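Local coordinates for protein endo-beta-1,2-glucanase (Talaromyces funiculosus, PDB 6IMV) that hydrolyses internal beta-1,2-glucosidic linkages of beta-1,2-glucans as a fungal endo-beta-1,2-glucanase, at residues Ser14-His19 / Lys409-Tyr414; Leu128-Thr133 / Gln149-Thr154; Asp222-Ser227 / Glu234-Cys239. One frame throughout, in Å; residues are numbered along the deposited sequence.

Contact 1: residues Ser14-His19 / Lys409-Tyr414; sequences SCRFAH and KMQNIY
Q411 reaches across to R16, F17 and A18 with a side chain that is extended beyond CG. With CG set beside the backbone N (chi1 -66°), CB and CG run past the guanidinium of R16, CG lying 3.5 Å from R16 NH1. CD then rests against the methyl of A18, 3.4 Å from A18 CB, and here the amide divides its two tasks. OE1 takes two hydrogen bonds: R16 NH1 at 2.9 Å meets a lone pair of Q411 OE1 in the carbonyl plane, and A18 N at 3.1 Å approaches Q411 OE1 with a 25° tilt from that plane. Q411 belongs to the short strand 411-412 at the margin of the large antiparallel sheet, while residues 14-19 form the loop before helix 23-28, so the Q411 side chain is one of the links between the N-terminal loop and the sheet. NE2 ends over one face of the F17 ring, 3.2 Å from F17 CE2, with ring and amide planes 78° apart. R16 is held further by D500 and by the carbonyls of A405 and G407. At the other end C15 SG, in a disulfide with C504, lies 3.2 Å from N412 O, and one water donates to both C15 O and N412 O.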
loop_
_atom_site.group_PDB
_atom_site.type_symbol
_atom_site.label_atom_id
_atom_site.label_comp_id
_atom_site.label_asym_id
_atom_site.label_seq_id
_atom_site.Cartn_x
_atom_site.Cartn_y
_atom_site.Cartn_z
ATOM N N SER A 14 19.032 -18.714 3.389
ATOM C CA SER A 14 18.053 -19.769 3.696
ATOM C C SER A 14 16.655 -19.149 3.712
ATOM O O SER A 14 16.484 -17.970 4.042
ATOM C CB SER A 14 18.310 -20.446 5.023
ATOM O OG SER A 14 19.656 -20.863 5.140
ATOM N N CYS A 15 15.663 -19.973 3.392
ATOM C CA CYS A 15 14.280 -19.557 3.437
ATOM C C CYS A 15 13.914 -19.020 4.828
ATOM O O CYS A 15 13.210 -18.017 4.940
ATOM C CB CYS A 15 13.344 -20.701 3.078
ATOM S SG CYS A 15 11.648 -20.110 2.880
ATOM N N ARG A 16 14.394 -19.698 5.869
ATOM C CA ARG A 16 14.039 -19.400 7.246
ATOM C C ARG A 16 15.126 -18.520 7.880
ATOM O O ARG A 16 15.547 -18.762 8.988
ATOM C CB ARG A 16 13.815 -20.720 8.000
ATOM C CG ARG A 16 12.915 -20.606 9.220
ATOM C CD ARG A 16 11.477 -20.279 8.854
ATOM N NE ARG A 16 10.575 -20.314 10.011
ATOM C CZ ARG A 16 10.044 -19.254 10.609
ATOM N NH1 ARG A 16 10.431 -18.025 10.291
ATOM N NH2 ARG A 16 9.109 -19.438 11.524
ATOM N N PHE A 17 15.525 -17.447 7.181
ATOM C CA PHE A 17 16.652 -16.606 7.587
ATOM C C PHE A 17 16.317 -15.750 8.816
ATOM O O PHE A 17 17.235 -15.322 9.525
ATOM C CB PHE A 17 17.118 -15.707 6.435
ATOM C CG PHE A 17 16.124 -14.650 6.025
ATOM C CD1 PHE A 17 16.062 -13.438 6.700
ATOM C CD2 PHE A 17 15.243 -14.871 4.980
ATOM C CE1 PHE A 17 15.135 -12.478 6.335
ATOM C CE2 PHE A 17 14.330 -13.895 4.608
ATOM C CZ PHE A 17 14.275 -12.709 5.288
ATOM N N ALA A 18 15.030 -15.493 9.076
ATOM C CA ALA A 18 14.651 -14.551 10.129
ATOM C C ALA A 18 15.254 -14.964 11.477
ATOM O O ALA A 18 15.746 -14.101 12.204
ATOM C CB ALA A 18 13.157 -14.408 10.223
ATOM N N HIS A 19 15.241 -16.267 11.801
ATOM C CA HIS A 19 15.761 -16.709 13.106
ATOM C C HIS A 19 17.253 -17.076 13.041
ATOM O O HIS A 19 17.820 -17.465 14.069
ATOM C CB HIS A 19 14.892 -17.805 13.745
ATOM C CG HIS A 19 14.792 -19.103 13.013
ATOM N ND1 HIS A 19 13.672 -19.909 13.139
ATOM C CD2 HIS A 19 15.642 -19.753 12.187
ATOM C CE1 HIS A 19 13.840 -21.009 12.431
ATOM N NE2 HIS A 19 15.047 -20.940 11.829
ATOM N N LYS A 409 5.449 -20.650 11.035
ATOM C CA LYS A 409 4.842 -20.569 9.701
ATOM C C LYS A 409 4.862 -19.143 9.131
ATOM O O LYS A 409 4.183 -18.891 8.166
ATOM C CB LYS A 409 3.386 -21.054 9.704
ATOM C CG LYS A 409 3.107 -22.348 10.451
ATOM C CD LYS A 409 1.635 -22.738 10.417
ATOM C CE LYS A 409 1.301 -23.653 9.262
ATOM N NZ LYS A 409 1.747 -25.051 9.501
ATOM N N MET A 410 5.667 -18.233 9.685
ATOM C CA MET A 410 5.559 -16.829 9.303
ATOM C C MET A 410 6.598 -16.448 8.235
ATOM O O MET A 410 6.595 -15.309 7.757
ATOM C CB MET A 410 5.648 -15.920 10.530
ATOM C CG MET A 410 4.342 -15.900 11.321
ATOM S SD MET A 410 2.925 -15.422 10.264
ATOM C CE MET A 410 3.260 -13.678 10.020
ATOM N N GLN A 411 7.433 -17.406 7.822
ATOM C CA GLN A 411 8.164 -17.319 6.558
ATOM C C GLN A 411 7.792 -18.510 5.674
ATOM O O GLN A 411 7.446 -19.608 6.160
ATOM C CB GLN A 411 9.682 -17.291 6.751
ATOM C CG GLN A 411 10.201 -16.051 7.455
ATOM C CD GLN A 411 11.706 -16.072 7.574
ATOM O OE1 GLN A 411 12.287 -16.840 8.354
ATOM N NE2 GLN A 411 12.356 -15.226 6.783
ATOM N N ASN A 412 7.886 -18.275 4.360
ATOM C CA ASN A 412 7.601 -19.265 3.339
ATOM C C ASN A 412 8.543 -19.018 2.153
ATOM O O ASN A 412 9.273 -18.031 2.154
ATOM C CB ASN A 412 6.125 -19.217 2.934
ATOM C CG ASN A 412 5.702 -17.853 2.440
ATOM O OD1 ASN A 412 6.007 -17.478 1.311
ATOM N ND2 ASN A 412 4.991 -17.111 3.272
ATOM N N ILE A 413 8.474 -19.887 1.138
ATOM C CA ILE A 413 9.360 -19.813 -0.044
ATOM C C ILE A 413 9.003 -18.624 -0.939
ATOM O O ILE A 413 9.660 -18.427 -1.967
ATOM C CB ILE A 413 9.346 -21.125 -0.855
ATOM C CG1 ILE A 413 7.949 -21.511 -1.349
ATOM C CG2 ILE A 413 9.996 -22.252 -0.071
ATOM C CD1 ILE A 413 7.965 -22.571 -2.428
ATOM N N TYR A 414 7.985 -17.839 -0.559
ATOM C CA TYR A 414 7.654 -16.581 -1.241
ATOM C C TYR A 414 7.837 -15.382 -0.298
ATOM O O TYR A 414 7.299 -14.298 -0.569
ATOM C CB TYR A 414 6.219 -16.640 -1.775
ATOM C CG TYR A 414 5.827 -17.954 -2.406
ATOM C CD1 TYR A 414 6.085 -18.216 -3.743
ATOM C CD2 TYR A 414 5.210 -18.949 -1.656
ATOM C CE1 TYR A 414 5.737 -19.431 -4.321
ATOM C CE2 TYR A 414 4.840 -20.156 -2.219
ATOM C CZ TYR A 414 5.108 -20.397 -3.554
ATOM O OH TYR A 414 4.749 -21.595 -4.089
HETATM O O HOH W 1 11.279 -16.631 3.446
#

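Contact 2: residues Leu128-Thr133 / Gln149-Thr154; sequences LRFNET and QDLTPT. With NAG (2-acetamido-2-deoxy-beta-D-glucopyranose), chain F.
R129 grips the loop at Q149 and D150 with two hydrogen bonds. R129 NE donates to D150 OD1 at 2.8 Å, a salt bridge in which the nitrogen stands 36° out of the carboxylate plane. R129 NH2 gives its bond to the backbone oxygen of Q149, 2.9 Å from NH2 to Q149 O, and that oxygen lies close to the guanidinium plane. A bend at chi3 (-53°) turns the arginine's end so that both acceptors meet the guanidinium at its edge. Cutting the side chain back to alanine is likely to leave the D150 carboxylate without its charged mate and to cost Q149 O its donor from the helix. One turn of helix on, T133 backs the same carboxylate through a water, which lies 2.7 Å from T133 OG1 and donates to D150 OD2. Beside this polar part, the F130 ring packs against L151, F130 CD1 approaching L151 CB to 3.6 Å, and its edge meets P153, with F130 CE1 4.0 Å from P153 CD. Further out, Y134 and F137 meet the F130 ring, the side-chain nitrogen of Q149 is bound by G54 O, and T152 pairs through its backbone with T145 of strand 144-145. The arrangement is thus the C-terminal turns of helix 112-133 laid against a loop and the edge strand 152-153, and it carries an N-glycosylation sequon, N131-E132-T133, whose N131 ND2 is bonded to the sugar C1 on the side of the helix turned away from the loop.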
loop_
_atom_site.group_PDB
_atom_site.type_symbol
_atom_site.label_atom_id
_atom_site.label_comp_id
_atom_site.label_asym_id
_atom_site.label_seq_id
_atom_site.Cartn_x
_atom_site.Cartn_y
_atom_site.Cartn_z
ATOM N N LEU A 128 -6.071 -1.115 -21.623
ATOM C CA LEU A 128 -6.692 -0.464 -22.776
ATOM C C LEU A 128 -7.840 -1.325 -23.339
ATOM O O LEU A 128 -8.863 -0.771 -23.743
ATOM C CB LEU A 128 -5.626 -0.171 -23.841
ATOM C CG LEU A 128 -4.577 0.889 -23.481
ATOM C CD1 LEU A 128 -3.735 1.268 -24.690
ATOM C CD2 LEU A 128 -5.194 2.146 -22.888
ATOM N N ARG A 129 -7.685 -2.655 -23.349
ATOM C CA ARG A 129 -8.764 -3.585 -23.739
ATOM C C ARG A 129 -9.941 -3.450 -22.761
ATOM O O ARG A 129 -11.108 -3.492 -23.163
ATOM C CB ARG A 129 -8.275 -5.039 -23.774
ATOM C CG ARG A 129 -7.292 -5.361 -24.892
ATOM C CD ARG A 129 -7.114 -6.866 -25.098
ATOM N NE ARG A 129 -6.755 -7.605 -23.885
ATOM C CZ ARG A 129 -5.520 -7.718 -23.390
ATOM N NH1 ARG A 129 -4.498 -7.128 -23.997
ATOM N NH2 ARG A 129 -5.306 -8.438 -22.299
ATOM N N PHE A 130 -9.635 -3.289 -21.471
ATOM C CA PHE A 130 -10.663 -3.107 -20.449
ATOM C C PHE A 130 -11.436 -1.805 -20.694
ATOM O O PHE A 130 -12.662 -1.773 -20.580
ATOM C CB PHE A 130 -10.060 -3.089 -19.042
ATOM C CG PHE A 130 -11.095 -2.899 -17.963
ATOM C CD1 PHE A 130 -11.918 -3.945 -17.584
ATOM C CD2 PHE A 130 -11.269 -1.663 -17.354
ATOM C CE1 PHE A 130 -12.886 -3.765 -16.604
ATOM C CE2 PHE A 130 -12.237 -1.484 -16.375
ATOM C CZ PHE A 130 -13.039 -2.537 -15.999
ATOM N N ASN A 131 -10.707 -0.724 -20.979
ATOM C CA ASN A 131 -11.312 0.573 -21.233
ATOM C C ASN A 131 -12.264 0.496 -22.438
ATOM O O ASN A 131 -13.349 1.073 -22.422
ATOM C CB ASN A 131 -10.244 1.643 -21.445
ATOM C CG ASN A 131 -10.823 2.988 -21.815
ATOM O OD1 ASN A 131 -11.653 3.535 -21.090
ATOM N ND2 ASN A 131 -10.370 3.515 -22.937
ATOM N N GLU A 132 -11.831 -0.211 -23.482
ATOM C CA GLU A 132 -12.584 -0.387 -24.717
ATOM C C GLU A 132 -13.906 -1.113 -24.450
ATOM O O GLU A 132 -14.926 -0.712 -24.960
ATOM C CB GLU A 132 -11.753 -1.189 -25.713
ATOM C CG GLU A 132 -12.359 -1.237 -27.094
ATOM C CD GLU A 132 -11.437 -1.900 -28.099
ATOM O OE1 GLU A 132 -11.593 -1.619 -29.307
ATOM O OE2 GLU A 132 -10.558 -2.697 -27.665
ATOM N N THR A 133 -13.855 -2.198 -23.672
ATOM C CA THR A 133 -15.025 -3.029 -23.373
ATOM C C THR A 133 -15.916 -2.347 -22.322
ATOM O O THR A 133 -17.143 -2.469 -22.383
ATOM C CB THR A 133 -14.602 -4.425 -22.896
ATOM O OG1 THR A 133 -13.775 -4.990 -23.909
ATOM C CG2 THR A 133 -15.772 -5.342 -22.616
ATOM N N GLN A 149 -7.542 -13.586 -19.888
ATOM C CA GLN A 149 -6.692 -12.642 -20.622
ATOM C C GLN A 149 -7.288 -11.225 -20.544
ATOM O O GLN A 149 -6.564 -10.252 -20.362
ATOM C CB GLN A 149 -6.476 -13.147 -22.052
ATOM C CG GLN A 149 -5.553 -12.279 -22.904
ATOM C CD GLN A 149 -4.150 -12.164 -22.354
ATOM O OE1 GLN A 149 -3.710 -12.942 -21.503
ATOM N NE2 GLN A 149 -3.426 -11.163 -22.831
ATOM N N ASP A 150 -8.612 -11.108 -20.677
ATOM C CA ASP A 150 -9.287 -9.822 -20.555
ATOM C C ASP A 150 -9.844 -9.668 -19.139
ATOM O O ASP A 150 -10.437 -10.587 -18.610
ATOM C CB ASP A 150 -10.429 -9.671 -21.562
ATOM C CG ASP A 150 -9.981 -9.431 -22.992
ATOM O OD1 ASP A 150 -8.768 -9.389 -23.239
ATOM O OD2 ASP A 150 -10.865 -9.246 -23.845
ATOM N N LEU A 151 -9.684 -8.468 -18.571
ATOM C CA LEU A 151 -10.291 -8.091 -17.305
ATOM C C LEU A 151 -11.817 -8.028 -17.438
ATOM O O LEU A 151 -12.356 -7.571 -18.454
ATOM C CB LEU A 151 -9.779 -6.717 -16.866
ATOM C CG LEU A 151 -8.300 -6.619 -16.502
ATOM C CD1 LEU A 151 -7.968 -5.232 -15.983
ATOM C CD2 LEU A 151 -7.902 -7.689 -15.505
ATOM N N THR A 152 -12.476 -8.459 -16.362
ATOM C CA THR A 152 -13.871 -8.170 -16.079
ATOM C C THR A 152 -13.958 -7.595 -14.667
ATOM O O THR A 152 -13.147 -7.930 -13.808
ATOM C CB THR A 152 -14.743 -9.427 -16.214
ATOM O OG1 THR A 152 -14.262 -10.414 -15.304
ATOM C CG2 THR A 152 -14.735 -9.989 -17.619
ATOM N N PRO A 153 -14.953 -6.736 -14.368
ATOM C CA PRO A 153 -15.230 -6.389 -12.979
ATOM C C PRO A 153 -15.573 -7.676 -12.211
ATOM O O PRO A 153 -16.144 -8.601 -12.792
ATOM C CB PRO A 153 -16.434 -5.437 -13.060
ATOM C CG PRO A 153 -16.464 -4.963 -14.508
ATOM C CD PRO A 153 -15.876 -6.096 -15.323
ATOM N N THR A 154 -15.223 -7.741 -10.925
ATOM C CA THR A 154 -15.793 -8.786 -10.079
ATOM C C THR A 154 -17.301 -8.522 -10.011
ATOM O O THR A 154 -17.742 -7.411 -10.299
ATOM C CB THR A 154 -15.159 -8.831 -8.689
ATOM O OG1 THR A 154 -15.512 -7.643 -7.982
ATOM C CG2 THR A 154 -13.659 -8.987 -8.732
HETATM C C1 NAG F . -10.837 4.777 -23.415
HETATM C C2 NAG F . -9.771 5.486 -24.219
HETATM C C3 NAG F . -10.339 6.781 -24.779
HETATM C C4 NAG F . -11.615 6.524 -25.568
HETATM C C5 NAG F . -12.565 5.747 -24.681
HETATM C C6 NAG F . -13.900 5.420 -25.345
HETATM C C7 NAG F . -7.396 5.471 -23.633
HETATM C C8 NAG F . -6.405 5.862 -22.579
HETATM N N2 NAG F . -8.651 5.756 -23.357
HETATM O O3 NAG F . -9.351 7.391 -25.591
HETATM O O4 NAG F . -12.226 7.766 -25.948
HETATM O O5 NAG F . -11.913 4.540 -24.305
HETATM O O6 NAG F . -13.737 4.172 -26.029
HETATM O O7 NAG F . -7.044 4.950 -24.668
HETATM O O HOH W 2 -12.637 -7.177 -22.737
#

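Contact 3: residues Asp222-Ser227 / Glu234-Cys239; sequences DIKNQS and EQTYAC. With NAG (2-acetamido-2-deoxy-beta-D-glucopyranose), chain G.
D222 pairs with A238 where strands 220-223 and 237-239 form an antiparallel beta-hairpin with a long connecting loop, at one margin of a three-stranded sheet. The two form a hydrogen-bonded pair: D222 N lies 2.8 Å from A238 O, and A238 N returns a bond to D222 O at 3.0 Å. A disulfide joins C239, on strand 237-239, to C218, two residues ahead of strand 220-223. Next comes I223, in a non-hydrogen-bonded pair with Y237; the side chains lie side by side and point the same way, I223 CG2 touching Y237 CE1 at 3.6 Å, while the tyrosine hydroxyl is held elsewhere by G136 O. The backbone of K224 continues the pairing, with K224 N 3.0 Å from T236 O, and the side-chain NZ of K224 reaches a water that E234 O also binds. At N225 the backbone pairing gives way to a side chain. Q235, bent at chi2 (70°), turns its amide back on the N225 backbone: N225 N meets a lone pair of Q235 OE1 at 3.1 Å, and Q235 NE2 donates to N225 O at 2.9 Å, from above the carbonyl plane. Both ends of this amide thus bond the backbone of N225, and NE2 has a further, weak partner in P229 O. N225 also opens the sequon N225-Q226-S227, and its OD1 accepts from S227 N in an Asx turn. Its ND2 carries the sugar, whose ring oxygen O5 lies 3.7 Å from S227 CB.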
loop_
_atom_site.group_PDB
_atom_site.type_symbol
_atom_site.label_atom_id
_atom_site.label_comp_id
_atom_site.label_asym_id
_atom_site.label_seq_id
_atom_site.Cartn_x
_atom_site.Cartn_y
_atom_site.Cartn_z
ATOM N N ASP A 222 -21.268 4.959 -8.317
ATOM C CA ASP A 222 -22.192 4.084 -9.016
ATOM C C ASP A 222 -22.389 4.626 -10.434
ATOM O O ASP A 222 -22.682 5.822 -10.627
ATOM C CB ASP A 222 -23.518 3.989 -8.257
ATOM C CG ASP A 222 -23.374 3.295 -6.913
ATOM O OD1 ASP A 222 -22.473 2.447 -6.774
ATOM O OD2 ASP A 222 -24.141 3.630 -6.009
ATOM N N ILE A 223 -22.180 3.737 -11.407
ATOM C CA ILE A 223 -22.242 4.013 -12.832
ATOM C C ILE A 223 -23.561 3.428 -13.351
ATOM O O ILE A 223 -23.868 2.297 -13.054
ATOM C CB ILE A 223 -21.029 3.386 -13.550
ATOM C CG1 ILE A 223 -19.707 3.748 -12.870
ATOM C CG2 ILE A 223 -21.032 3.743 -15.031
ATOM C CD1 ILE A 223 -18.519 2.989 -13.414
ATOM N N LYS A 224 -24.327 4.197 -14.123
ATOM C CA LYS A 224 -25.579 3.679 -14.661
ATOM C C LYS A 224 -25.297 2.398 -15.453
ATOM O O LYS A 224 -25.913 1.383 -15.215
ATOM C CB LYS A 224 -26.285 4.688 -15.569
ATOM C CG LYS A 224 -27.611 4.188 -16.138
ATOM C CD LYS A 224 -28.594 3.807 -15.052
ATOM C CE LYS A 224 -30.006 3.597 -15.561
ATOM N NZ LYS A 224 -30.723 4.886 -15.670
ATOM N N ASN A 225 -24.348 2.462 -16.390
ATOM C CA ASN A 225 -24.031 1.317 -17.220
ATOM C C ASN A 225 -22.591 1.436 -17.744
ATOM O O ASN A 225 -22.288 2.253 -18.605
ATOM C CB ASN A 225 -25.088 1.160 -18.321
ATOM C CG ASN A 225 -24.919 -0.099 -19.140
ATOM O OD1 ASN A 225 -23.832 -0.679 -19.174
ATOM N ND2 ASN A 225 -25.984 -0.526 -19.809
ATOM N N GLN A 226 -21.722 0.570 -17.212
ATOM C CA GLN A 226 -20.285 0.495 -17.534
ATOM C C GLN A 226 -20.033 0.278 -19.039
ATOM O O GLN A 226 -18.948 0.591 -19.541
ATOM C CB GLN A 226 -19.635 -0.621 -16.713
ATOM C CG GLN A 226 -20.193 -2.014 -16.988
ATOM C CD GLN A 226 -19.831 -3.025 -15.918
ATOM O OE1 GLN A 226 -19.298 -2.703 -14.855
ATOM N NE2 GLN A 226 -20.147 -4.277 -16.190
ATOM N N SER A 227 -21.024 -0.255 -19.762
ATOM C CA SER A 227 -20.889 -0.490 -21.198
ATOM C C SER A 227 -21.036 0.816 -21.988
ATOM O O SER A 227 -20.595 0.872 -23.131
ATOM C CB SER A 227 -21.862 -1.534 -21.682
ATOM O OG SER A 227 -21.574 -2.779 -21.073
ATOM N N GLU A 234 -27.211 8.809 -21.915
ATOM C CA GLU A 234 -27.915 8.081 -20.859
ATOM C C GLU A 234 -27.012 7.755 -19.661
ATOM O O GLU A 234 -27.510 7.289 -18.626
ATOM C CB GLU A 234 -28.465 6.767 -21.408
ATOM C CG GLU A 234 -29.617 6.964 -22.375
ATOM C CD GLU A 234 -30.158 5.649 -22.887
ATOM O OE1 GLU A 234 -29.543 5.090 -23.807
ATOM O OE2 GLU A 234 -31.153 5.166 -22.317
ATOM N N GLN A 235 -25.703 7.973 -19.787
ATOM C CA GLN A 235 -24.779 7.610 -18.714
ATOM C C GLN A 235 -24.989 8.574 -17.540
ATOM O O GLN A 235 -25.213 9.764 -17.753
ATOM C CB GLN A 235 -23.331 7.673 -19.202
ATOM C CG GLN A 235 -22.309 7.244 -18.159
ATOM C CD GLN A 235 -22.392 5.765 -17.896
ATOM O OE1 GLN A 235 -23.250 5.301 -17.143
ATOM N NE2 GLN A 235 -21.498 5.019 -18.531
ATOM N N THR A 236 -24.924 8.050 -16.315
ATOM C CA THR A 236 -24.909 8.881 -15.111
ATOM C C THR A 236 -23.904 8.306 -14.108
ATOM O O THR A 236 -23.578 7.099 -14.129
ATOM C CB THR A 236 -26.289 8.991 -14.442
ATOM O OG1 THR A 236 -26.575 7.723 -13.862
ATOM C CG2 THR A 236 -27.395 9.396 -15.391
ATOM N N TYR A 237 -23.436 9.194 -13.226
ATOM C CA TYR A 237 -22.570 8.850 -12.102
ATOM C C TYR A 237 -23.162 9.462 -10.828
ATOM O O TYR A 237 -23.615 10.583 -10.838
ATOM C CB TYR A 237 -21.153 9.341 -12.389
ATOM C CG TYR A 237 -20.539 8.752 -13.638
ATOM C CD1 TYR A 237 -19.916 7.513 -13.607
ATOM C CD2 TYR A 237 -20.603 9.417 -14.854
ATOM C CE1 TYR A 237 -19.362 6.958 -14.745
ATOM C CE2 TYR A 237 -20.064 8.865 -16.005
ATOM C CZ TYR A 237 -19.431 7.634 -15.950
ATOM O OH TYR A 237 -18.885 7.073 -17.080
ATOM N N ALA A 238 -23.189 8.695 -9.743
ATOM C CA ALA A 238 -23.618 9.202 -8.463
ATOM C C ALA A 238 -22.796 8.538 -7.361
ATOM O O ALA A 238 -22.387 7.388 -7.496
ATOM C CB ALA A 238 -25.097 8.941 -8.289
ATOM N N CYS A 239 -22.549 9.273 -6.275
ATOM C CA CYS A 239 -21.881 8.680 -5.117
ATOM C C CYS A 239 -22.753 7.569 -4.538
ATOM O O CYS A 239 -23.969 7.693 -4.487
ATOM C CB CYS A 239 -21.599 9.695 -4.018
ATOM S SG CYS A 239 -20.482 11.017 -4.542
HETATM C C1 NAG G . -25.941 -1.694 -20.662
HETATM C C2 NAG G . -27.254 -2.468 -20.761
HETATM C C3 NAG G . -27.152 -3.591 -21.798
HETATM C C4 NAG G . -26.617 -3.084 -23.131
HETATM C C5 NAG G . -25.316 -2.312 -22.914
HETATM C C6 NAG G . -24.833 -1.696 -24.215
HETATM C C7 NAG G . -28.546 -2.701 -18.699
HETATM C C8 NAG G . -28.670 -3.452 -17.406
HETATM N N2 NAG G . -27.542 -3.090 -19.481
HETATM O O3 NAG G . -28.444 -4.144 -22.001
HETATM O O4 NAG G . -26.329 -4.177 -24.004
HETATM O O5 NAG G . -25.540 -1.264 -21.971
HETATM O O6 NAG G . -25.884 -0.887 -24.754
HETATM O O7 NAG G . -29.301 -1.793 -19.022
HETATM O O HOH W 3 -25.384 6.412 -11.462
HETATM O O HOH W 4 -30.012 6.979 -18.010
#

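Along the chain contact 2 comes first and contact 3 follows, both lying within the long span between the two halves of contact 1, which brings the N-terminal loop onto strand 411-412. Contacts 1 and 2 reach the same large antiparallel sheet, yet their centres are 37 Å apart. Contact 3 belongs to a separate three-stranded sheet and lies across the chain's centre from contact 1, centres 47 Å apart. Contacts 2 and 3 are neighbours, 17 Å between centres, and they touch where P153 CG packs on Q226 OE1 at 3.6 Å. The side chains of P153 and D222 lie about 12 and 10 Å from a bound glucose, so this glycosylated region stands back from the bound sugar, beyond direct contact.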